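Local coordinates for HydG protein (Carboxydothermus hydrogenoformans, PDB 4RTB), which probably acts as a radical SAM lyase that makes carbon monoxide and cyanide for [FeFe]-hydrogenase maturation, binding S-adenosylmethionine and a [4Fe-4S] cluster, at residues Pro157-Lys160 and Thr161-Leu165; Lys300-Asp303 and His304-Lys307; Asn457-Asn460 and Ile461-Ile465. All blocks are in the same frame, centred on the assembly; numbering follows the deposited sequence.

How the contacts relate
All three contacts are helix starts, met one after another along a single chain. Contact 1 opens helix 158-175 in the radical SAM part, contact 2 opens helix 303-316 in the biotin and thiamin synthesis associated part, and contact 3 opens the C-terminal helix 459-468. Contacts 1 and 2 lie on opposite sides of the chain's centre, their own centres about 37 Å apart, yet each brings a side chain to about 9 or 10 Å from the bound S-adenosylmethionine. Contact 3 is remote, its centre about 46 Å from that of contact 1 and 41 Å from that of contact 2, and lies away from the S-adenosylmethionine and cluster sites, where its helix packs on helix 419-432.

Contact 1: Pro157-Lys160 and Thr161-Leu165; sequences PEDK and TLSYL
Thr-161 completes the first turn of helix 158-175 from Pro-157, the N-cap residue: its backbone N donates to Pro-157 O at 3.2 Å. Its hydroxyl also turns back: with chi1 at 72°, OG1 sits between the backbone N and the carbonyl carbon, from where it donates to Glu-158 O at 3.2 Å. The methyl CG2 lies 3.5 Å from Pro-157 O. Next comes Leu-162, whose N donates to Glu-158 O at 2.9 Å, so that this one carbonyl is gripped by two donors, the hydroxyl coming in tilted from its plane. The two side chains run side by side in the same direction, with CD1 of Leu-162 resting 3.6 Å from CG of Glu-158. The carboxylate of Glu-158 goes on to a hydrogen bond with Thr-189. Ser-163 N reaches Asp-159 O at 2.9 Å, and its OG stands 3.0 Å from OD1 of Asp-159. The next residue, Tyr-164, donates its N to Lys-160 O, while its ring swings away and its OH bonds to Leu-129 O. The helix belongs to the beta-alpha-beta unit made with strands 148-153 and 180-184: Thr-161 and Tyr-164 lie on Met-153, an S-adenosylmethionine-binding residue of the first strand, whereas Leu-162 and Ser-163 touch Arg-195 of helix 190-197.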
ATOM      1  N   PRO A 157      15.566  17.141  -8.103  1.00 87.65           N
ATOM      2  CA  PRO A 157      16.590  16.459  -8.905  1.00 83.55           C
ATOM      3  C   PRO A 157      17.228  15.280  -8.176  1.00 80.55           C
ATOM      4  O   PRO A 157      17.294  15.274  -6.947  1.00 84.86           O
ATOM      5  CB  PRO A 157      17.614  17.562  -9.161  1.00 80.89           C
ATOM      6  CG  PRO A 157      16.794  18.797  -9.204  1.00 81.17           C
ATOM      7  CD  PRO A 157      15.717  18.606  -8.170  1.00 82.49           C
ATOM      8  N   GLU A 158      17.679  14.296  -8.945  1.00 72.79           N
ATOM      9  CA  GLU A 158      18.177  13.035  -8.409  1.00 77.74           C
ATOM     10  C   GLU A 158      19.265  13.213  -7.347  1.00 82.98           C
ATOM     11  O   GLU A 158      19.152  12.682  -6.238  1.00 92.52           O
ATOM     12  CB  GLU A 158      18.703  12.173  -9.554  1.00 79.01           C
ATOM     13  CG  GLU A 158      19.157  10.792  -9.145  1.00 79.77           C
ATOM     14  CD  GLU A 158      18.920   9.769 -10.236  1.00 80.39           C
ATOM     15  OE1 GLU A 158      17.908   9.898 -10.958  1.00 77.59           O
ATOM     16  OE2 GLU A 158      19.744   8.841 -10.374  1.00 80.08           O
ATOM     17  N   ASP A 159      20.303  13.972  -7.687  1.00 79.76           N
ATOM     18  CA  ASP A 159      21.439  14.176  -6.794  1.00 83.91           C
ATOM     19  C   ASP A 159      21.006  14.824  -5.481  1.00 78.09           C
ATOM     20  O   ASP A 159      21.490  14.457  -4.404  1.00 72.24           O
ATOM     21  CB  ASP A 159      22.515  15.022  -7.485  1.00 90.06           C
ATOM     22  CG  ASP A 159      23.861  14.910  -6.804  1.00 96.37           C
ATOM     23  OD1 ASP A 159      23.948  15.194  -5.589  1.00 95.07           O
ATOM     24  OD2 ASP A 159      24.835  14.524  -7.478  1.00106.52           O
ATOM     25  N   LYS A 160      20.092  15.783  -5.589  1.00 79.38           N
ATOM     26  CA  LYS A 160      19.542  16.481  -4.435  1.00 88.13           C
ATOM     27  C   LYS A 160      18.932  15.505  -3.432  1.00 93.52           C
ATOM     28  O   LYS A 160      19.451  15.322  -2.319  1.00102.04           O
ATOM     29  CB  LYS A 160      18.479  17.487  -4.885  1.00 90.23           C
ATOM     30  CG  LYS A 160      18.809  18.945  -4.617  1.00 95.87           C
ATOM     31  CD  LYS A 160      17.632  19.635  -3.936  1.00 99.30           C
ATOM     32  CE  LYS A 160      17.755  21.151  -3.983  1.00107.49           C
ATOM     33  NZ  LYS A 160      16.615  21.810  -3.284  1.00109.01           N
ATOM     34  N   THR A 161      17.831  14.880  -3.846  1.00 86.25           N
ATOM     35  CA  THR A 161      17.082  13.958  -3.001  1.00 85.98           C
ATOM     36  C   THR A 161      17.956  12.839  -2.477  1.00 83.92           C
ATOM     37  O   THR A 161      17.866  12.472  -1.310  1.00 88.45           O
ATOM     38  CB  THR A 161      15.902  13.314  -3.752  1.00 87.77           C
ATOM     39  OG1 THR A 161      16.399  12.372  -4.710  1.00 92.78           O
ATOM     40  CG2 THR A 161      15.077  14.361  -4.459  1.00 86.30           C
ATOM     41  N   LEU A 162      18.801  12.295  -3.344  1.00 77.76           N
ATOM     42  CA  LEU A 162      19.601  11.146  -2.954  1.00 77.92           C
ATOM     43  C   LEU A 162      20.686  11.510  -1.951  1.00 83.94           C
ATOM     44  O   LEU A 162      21.023  10.699  -1.099  1.00 87.58           O
ATOM     45  CB  LEU A 162      20.214  10.483  -4.180  1.00 74.56           C
ATOM     46  CG  LEU A 162      19.201   9.617  -4.924  1.00 76.14           C
ATOM     47  CD1 LEU A 162      19.849   8.986  -6.126  1.00 73.30           C
ATOM     48  CD2 LEU A 162      18.630   8.552  -3.997  1.00 81.26           C
ATOM     49  N   SER A 163      21.230  12.719  -2.039  1.00 87.75           N
ATOM     50  CA  SER A 163      22.192  13.164  -1.033  1.00 91.31           C
ATOM     51  C   SER A 163      21.477  13.367   0.301  1.00 91.73           C
ATOM     52  O   SER A 163      21.922  12.888   1.357  1.00 93.30           O
ATOM     53  CB  SER A 163      22.878  14.453  -1.478  1.00 89.16           C
ATOM     54  OG  SER A 163      23.285  14.356  -2.831  1.00 87.16           O
ATOM     55  N   TYR A 164      20.358  14.083   0.220  1.00 87.41           N
ATOM     56  CA  TYR A 164      19.464  14.327   1.348  1.00 79.54           C
ATOM     57  C   TYR A 164      19.155  13.044   2.129  1.00 82.94           C
ATOM     58  O   TYR A 164      19.340  12.976   3.350  1.00 84.97           O
ATOM     59  CB  TYR A 164      18.178  14.968   0.820  1.00 79.05           C
ATOM     60  CG  TYR A 164      17.166  15.386   1.857  1.00 90.01           C
ATOM     61  CD1 TYR A 164      15.970  14.695   2.002  1.00 90.01           C
ATOM     62  CD2 TYR A 164      17.390  16.487   2.672  1.00 93.60           C
ATOM     63  CE1 TYR A 164      15.031  15.078   2.938  1.00 91.35           C
ATOM     64  CE2 TYR A 164      16.455  16.880   3.614  1.00 96.77           C
ATOM     65  CZ  TYR A 164      15.276  16.172   3.739  1.00 96.15           C
ATOM     66  OH  TYR A 164      14.341  16.552   4.676  1.00 92.94           O
ATOM     67  N   LEU A 165      18.703  12.024   1.408  1.00 78.47           N
ATOM     68  CA  LEU A 165      18.395  10.732   2.006  1.00 82.60           C
ATOM     69  C   LEU A 165      19.660  10.013   2.460  1.00 85.34           C
ATOM     70  O   LEU A 165      19.643   9.277   3.447  1.00 84.42           O
ATOM     71  CB  LEU A 165      17.620   9.855   1.020  1.00 81.56           C
ATOM     72  CG  LEU A 165      16.180  10.273   0.720  1.00 74.89           C
ATOM     73  CD1 LEU A 165      15.562   9.364  -0.329  1.00 69.56           C
ATOM     74  CD2 LEU A 165      15.353  10.259   1.992  1.00 75.42           C
TER

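Contact 2: Lys300-Asp303 and His304-Lys307; sequences KISD and HKFK
Ser-302 turns its hydroxyl toward Lys-305, and the backbone N of Lys-305 donates to OG at 3.2 Å with an N-H...O angle of 158°. This is a classical N-cap at the start of helix 303-316. A chi1 of 71° sets OG between the serine's own backbone N and carbonyl carbon, within range of that amide. The aliphatic part of Lys-305 runs past the same oxygen, CB at 3.2 Å and CD at 3.8 Å from OG, before its ammonium end departs for a cation-pi contact with Phe-69. Ile-301 and Phe-306 meet in the apolar part, where the branch CG2 of Ile-301, a residue that also packs on Phe-252, approaches CD1 of the ring obliquely at 4.2 Å. Phe-306 N is tied to Ser-302 O at 2.8 Å. Lys-307 N donates to Asp-303 O at 2.9 Å, and the lysine chain, bent at chi2 and chi3, passes alongside that carbonyl. Around this helix start, Asp-303 makes a salt bridge to Arg-286 and His-304 a hydrogen bond to Asp-77. The chain arrives here by a loop from strand 281-283, and as it enters helix 303-316, Phe-306 and Lys-307 pack against Leu-336 of helix 330-339.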
ATOM      1  N   LYS A 300     -15.747   8.579 -10.385  1.00103.67           N
ATOM      2  CA  LYS A 300     -16.196   8.322  -9.025  1.00 95.66           C
ATOM      3  C   LYS A 300     -16.032   6.853  -8.665  1.00 92.35           C
ATOM      4  O   LYS A 300     -16.726   5.993  -9.206  1.00101.33           O
ATOM      5  CB  LYS A 300     -17.657   8.745  -8.857  1.00 96.91           C
ATOM      6  N   ILE A 301     -15.105   6.568  -7.756  1.00 86.03           N
ATOM      7  CA  ILE A 301     -14.901   5.201  -7.294  1.00 90.69           C
ATOM      8  C   ILE A 301     -15.849   4.878  -6.147  1.00 96.27           C
ATOM      9  O   ILE A 301     -15.635   5.315  -5.016  1.00 97.66           O
ATOM     10  CB  ILE A 301     -13.457   4.962  -6.826  1.00 86.66           C
ATOM     11  CG1 ILE A 301     -12.466   5.508  -7.849  1.00 86.39           C
ATOM     12  CG2 ILE A 301     -13.221   3.479  -6.588  1.00 86.41           C
ATOM     13  CD1 ILE A 301     -12.591   4.866  -9.200  1.00 87.28           C
ATOM     14  N   SER A 302     -16.898   4.112  -6.438  1.00 95.16           N
ATOM     15  CA  SER A 302     -17.870   3.764  -5.411  1.00 99.70           C
ATOM     16  C   SER A 302     -17.265   2.785  -4.411  1.00 89.16           C
ATOM     17  O   SER A 302     -16.352   2.028  -4.744  1.00 83.36           O
ATOM     18  CB  SER A 302     -19.137   3.174  -6.036  1.00113.90           C
ATOM     19  OG  SER A 302     -18.906   1.873  -6.555  1.00123.28           O
ATOM     20  N   ASP A 303     -17.773   2.826  -3.182  1.00 87.80           N
ATOM     21  CA  ASP A 303     -17.308   1.953  -2.107  1.00 86.32           C
ATOM     22  C   ASP A 303     -17.394   0.488  -2.503  1.00 81.47           C
ATOM     23  O   ASP A 303     -16.462  -0.291  -2.272  1.00 80.99           O
ATOM     24  CB  ASP A 303     -18.124   2.191  -0.835  1.00 92.58           C
ATOM     25  CG  ASP A 303     -17.674   3.422  -0.078  1.00 98.24           C
ATOM     26  OD1 ASP A 303     -16.455   3.568   0.148  1.00 97.44           O
ATOM     27  OD2 ASP A 303     -18.537   4.243   0.290  1.00102.15           O
ATOM     28  N   HIS A 304     -18.522   0.123  -3.100  1.00 78.12           N
ATOM     29  CA  HIS A 304     -18.737  -1.234  -3.572  1.00 80.19           C
ATOM     30  C   HIS A 304     -17.668  -1.641  -4.582  1.00 76.41           C
ATOM     31  O   HIS A 304     -17.019  -2.682  -4.436  1.00 67.90           O
ATOM     32  CB  HIS A 304     -20.126  -1.365  -4.196  1.00 84.01           C
ATOM     33  CG  HIS A 304     -20.474  -2.763  -4.591  1.00 91.00           C
ATOM     34  ND1 HIS A 304     -20.840  -3.723  -3.674  1.00 94.18           N
ATOM     35  CD2 HIS A 304     -20.498  -3.367  -5.802  1.00 95.89           C
ATOM     36  CE1 HIS A 304     -21.083  -4.859  -4.303  1.00 99.49           C
ATOM     37  NE2 HIS A 304     -20.882  -4.670  -5.595  1.00100.62           N
ATOM     38  N   LYS A 305     -17.489  -0.810  -5.602  1.00 81.05           N
ATOM     39  CA  LYS A 305     -16.504  -1.085  -6.639  1.00 83.81           C
ATOM     40  C   LYS A 305     -15.099  -1.143  -6.050  1.00 76.64           C
ATOM     41  O   LYS A 305     -14.288  -1.957  -6.472  1.00 70.93           O
ATOM     42  CB  LYS A 305     -16.579  -0.034  -7.748  1.00 88.42           C
ATOM     43  CG  LYS A 305     -16.909  -0.614  -9.117  1.00 94.44           C
ATOM     44  CD  LYS A 305     -17.942   0.232  -9.844  1.00104.21           C
ATOM     45  CE  LYS A 305     -18.206  -0.301 -11.247  1.00113.61           C
ATOM     46  NZ  LYS A 305     -18.598  -1.738 -11.242  1.00113.69           N
ATOM     47  N   PHE A 306     -14.825  -0.293  -5.066  1.00 73.52           N
ATOM     48  CA  PHE A 306     -13.546  -0.312  -4.361  1.00 70.49           C
ATOM     49  C   PHE A 306     -13.293  -1.674  -3.714  1.00 74.99           C
ATOM     50  O   PHE A 306     -12.234  -2.295  -3.915  1.00 72.41           O
ATOM     51  CB  PHE A 306     -13.511   0.787  -3.298  1.00 68.18           C
ATOM     52  CG  PHE A 306     -12.128   1.183  -2.879  1.00 71.10           C
ATOM     53  CD1 PHE A 306     -11.084   1.167  -3.788  1.00 78.97           C
ATOM     54  CD2 PHE A 306     -11.869   1.571  -1.575  1.00 67.57           C
ATOM     55  CE1 PHE A 306      -9.807   1.534  -3.408  1.00 78.34           C
ATOM     56  CE2 PHE A 306     -10.596   1.937  -1.185  1.00 72.65           C
ATOM     57  CZ  PHE A 306      -9.562   1.919  -2.103  1.00 80.05           C
ATOM     58  N   LYS A 307     -14.279  -2.131  -2.941  1.00 82.00           N
ATOM     59  CA  LYS A 307     -14.227  -3.450  -2.320  1.00 79.59           C
ATOM     60  C   LYS A 307     -13.984  -4.513  -3.388  1.00 75.48           C
ATOM     61  O   LYS A 307     -13.237  -5.471  -3.169  1.00 62.70           O
ATOM     62  CB  LYS A 307     -15.520  -3.729  -1.547  1.00 80.45           C
ATOM     63  CG  LYS A 307     -15.712  -2.829  -0.327  1.00 82.65           C
ATOM     64  CD  LYS A 307     -17.179  -2.463  -0.089  1.00 86.18           C
ATOM     65  CE  LYS A 307     -17.991  -3.619   0.477  1.00 85.51           C
ATOM     66  NZ  LYS A 307     -19.377  -3.189   0.834  1.00 91.24           N
TER

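Contact 3: Asn457-Asn460 and Ile461-Ile465; sequences NFEN and IGRAI
Phe-458 and Ile-461 pack together at the first turn of the C-terminal helix 459-468, with Phe-458 in the N-cap position. This apolar pair is the close-packed part of the contact. The two side chains lie alongside each other and point the same way, and the end of the isoleucine's longer branch does the touching: its CD1 comes obliquely to the ring, 3.5 Å from CD2 of Phe-458, and also rests 3.7 Å from CB of Phe-458. A chi1 of -62° lays CG1 beside the isoleucine's backbone N, and the extended chi2 carries CD1 on to the phenylalanine. Both residues lie on Pro-420, and Ile-461 further on Phe-424, so this face of the helix is pressed onto helix 419-432; Ile-465 continues the same line onto Phe-424 one turn later. Gly-462 N donates to Phe-458 O at 3.2 Å, closing the first turn, and Ala-464 N to Asn-460 O at 2.9 Å continues the helix.

The other face is looser and looks to solvent. Glu-459 and Asn-460 are exposed there, as is Arg-463, whose backbone N donates to Glu-459 O at 3.0 Å. A bend at chi2 (-88°) folds the carboxylate of Glu-459 back toward Arg-463, and the flat groups stand nearly upright to one another, their planes 79° apart. The result is a salt bridge of charges alone: OE2 of Glu-459 hovers over one face of the guanidinium, 3.3 Å from NH2 of Arg-463, with no N-H aimed at it.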
ATOM      1  N   ASN A 457      -0.360 -25.733  17.924  1.00119.86           N
ATOM      2  CA  ASN A 457       1.029 -25.872  17.504  1.00119.04           C
ATOM      3  C   ASN A 457       1.918 -24.807  18.139  1.00114.42           C
ATOM      4  O   ASN A 457       3.140 -24.827  17.976  1.00113.57           O
ATOM      5  CB  ASN A 457       1.134 -25.802  15.980  1.00118.02           C
ATOM      6  N   PHE A 458       1.295 -23.874  18.855  1.00109.99           N
ATOM      7  CA  PHE A 458       2.009 -22.753  19.461  1.00107.72           C
ATOM      8  C   PHE A 458       1.851 -22.714  20.986  1.00103.70           C
ATOM      9  O   PHE A 458       1.573 -21.656  21.550  1.00106.63           O
ATOM     10  CB  PHE A 458       1.517 -21.420  18.880  1.00115.76           C
ATOM     11  CG  PHE A 458       1.674 -21.288  17.382  1.00121.81           C
ATOM     12  CD1 PHE A 458       0.866 -20.410  16.677  1.00120.59           C
ATOM     13  CD2 PHE A 458       2.628 -22.014  16.685  1.00124.12           C
ATOM     14  CE1 PHE A 458       0.993 -20.265  15.308  1.00116.85           C
ATOM     15  CE2 PHE A 458       2.761 -21.874  15.310  1.00120.32           C
ATOM     16  CZ  PHE A 458       1.942 -20.998  14.623  1.00115.98           C
ATOM     17  N   GLU A 459       2.019 -23.855  21.650  1.00 96.54           N
ATOM     18  CA  GLU A 459       1.902 -23.918  23.107  1.00 96.51           C
ATOM     19  C   GLU A 459       3.022 -23.123  23.790  1.00 90.31           C
ATOM     20  O   GLU A 459       2.761 -22.230  24.615  1.00 82.27           O
ATOM     21  CB  GLU A 459       1.920 -25.378  23.575  1.00109.84           C
ATOM     22  CG  GLU A 459       1.159 -25.659  24.869  1.00120.13           C
ATOM     23  CD  GLU A 459       2.006 -25.476  26.118  1.00127.92           C
ATOM     24  OE1 GLU A 459       3.200 -25.133  25.991  1.00131.42           O
ATOM     25  OE2 GLU A 459       1.478 -25.683  27.232  1.00128.46           O
ATOM     26  N   ASN A 460       4.266 -23.450  23.440  1.00 90.30           N
ATOM     27  CA  ASN A 460       5.430 -22.797  24.033  1.00 86.10           C
ATOM     28  C   ASN A 460       5.480 -21.301  23.729  1.00 85.46           C
ATOM     29  O   ASN A 460       5.975 -20.509  24.539  1.00 77.17           O
ATOM     30  CB  ASN A 460       6.720 -23.469  23.555  1.00 81.78           C
ATOM     31  CG  ASN A 460       6.928 -24.836  24.168  1.00 80.83           C
ATOM     32  OD1 ASN A 460       7.419 -24.944  25.289  1.00 80.94           O
ATOM     33  ND2 ASN A 460       6.572 -25.889  23.433  1.00 80.84           N
ATOM     34  N   ILE A 461       4.980 -20.919  22.556  1.00 76.53           N
ATOM     35  CA  ILE A 461       4.831 -19.509  22.210  1.00 79.37           C
ATOM     36  C   ILE A 461       3.897 -18.830  23.204  1.00 79.86           C
ATOM     37  O   ILE A 461       4.177 -17.729  23.671  1.00 78.31           O
ATOM     38  CB  ILE A 461       4.290 -19.325  20.781  1.00 78.09           C
ATOM     39  CG1 ILE A 461       5.270 -19.913  19.763  1.00 72.39           C
ATOM     40  CG2 ILE A 461       4.029 -17.861  20.489  1.00 75.91           C
ATOM     41  CD1 ILE A 461       4.799 -19.804  18.332  1.00 73.03           C
ATOM     42  N   GLY A 462       2.801 -19.505  23.541  1.00 82.17           N
ATOM     43  CA  GLY A 462       1.861 -18.992  24.522  1.00 79.86           C
ATOM     44  C   GLY A 462       2.503 -18.812  25.883  1.00 80.47           C
ATOM     45  O   GLY A 462       2.350 -17.762  26.526  1.00 80.29           O
ATOM     46  N   ARG A 463       3.232 -19.838  26.321  1.00 81.20           N
ATOM     47  CA  ARG A 463       3.963 -19.762  27.584  1.00 84.10           C
ATOM     48  C   ARG A 463       4.906 -18.555  27.604  1.00 84.05           C
ATOM     49  O   ARG A 463       4.953 -17.802  28.586  1.00 85.91           O
ATOM     50  CB  ARG A 463       4.749 -21.054  27.829  1.00 87.76           C
ATOM     51  CG  ARG A 463       3.882 -22.287  28.067  1.00 93.29           C
ATOM     52  CD  ARG A 463       3.945 -22.747  29.519  1.00104.97           C
ATOM     53  NE  ARG A 463       3.130 -23.938  29.751  1.00119.90           N
ATOM     54  CZ  ARG A 463       1.926 -23.926  30.314  1.00127.84           C
ATOM     55  NH1 ARG A 463       1.389 -22.782  30.718  1.00131.12           N
ATOM     56  NH2 ARG A 463       1.259 -25.060  30.481  1.00128.63           N
ATOM     57  N   ALA A 464       5.639 -18.365  26.507  1.00 85.18           N
ATOM     58  CA  ALA A 464       6.591 -17.260  26.396  1.00 79.36           C
ATOM     59  C   ALA A 464       5.906 -15.895  26.447  1.00 76.51           C
ATOM     60  O   ALA A 464       6.361 -14.986  27.146  1.00 74.23           O
ATOM     61  CB  ALA A 464       7.391 -17.389  25.120  1.00 78.04           C
ATOM     62  N   ILE A 465       4.819 -15.757  25.693  1.00 77.50           N
ATOM     63  CA  ILE A 465       4.022 -14.536  25.686  1.00 79.26           C
ATOM     64  C   ILE A 465       3.529 -14.189  27.085  1.00 84.04           C
ATOM     65  O   ILE A 465       3.589 -13.032  27.506  1.00 88.94           O
ATOM     66  CB  ILE A 465       2.806 -14.658  24.746  1.00 74.90           C
ATOM     67  CG1 ILE A 465       3.262 -14.770  23.293  1.00 73.00           C
ATOM     68  CG2 ILE A 465       1.869 -13.468  24.911  1.00 74.88           C
ATOM     69  CD1 ILE A 465       2.126 -14.969  22.317  1.00 76.68           C
TER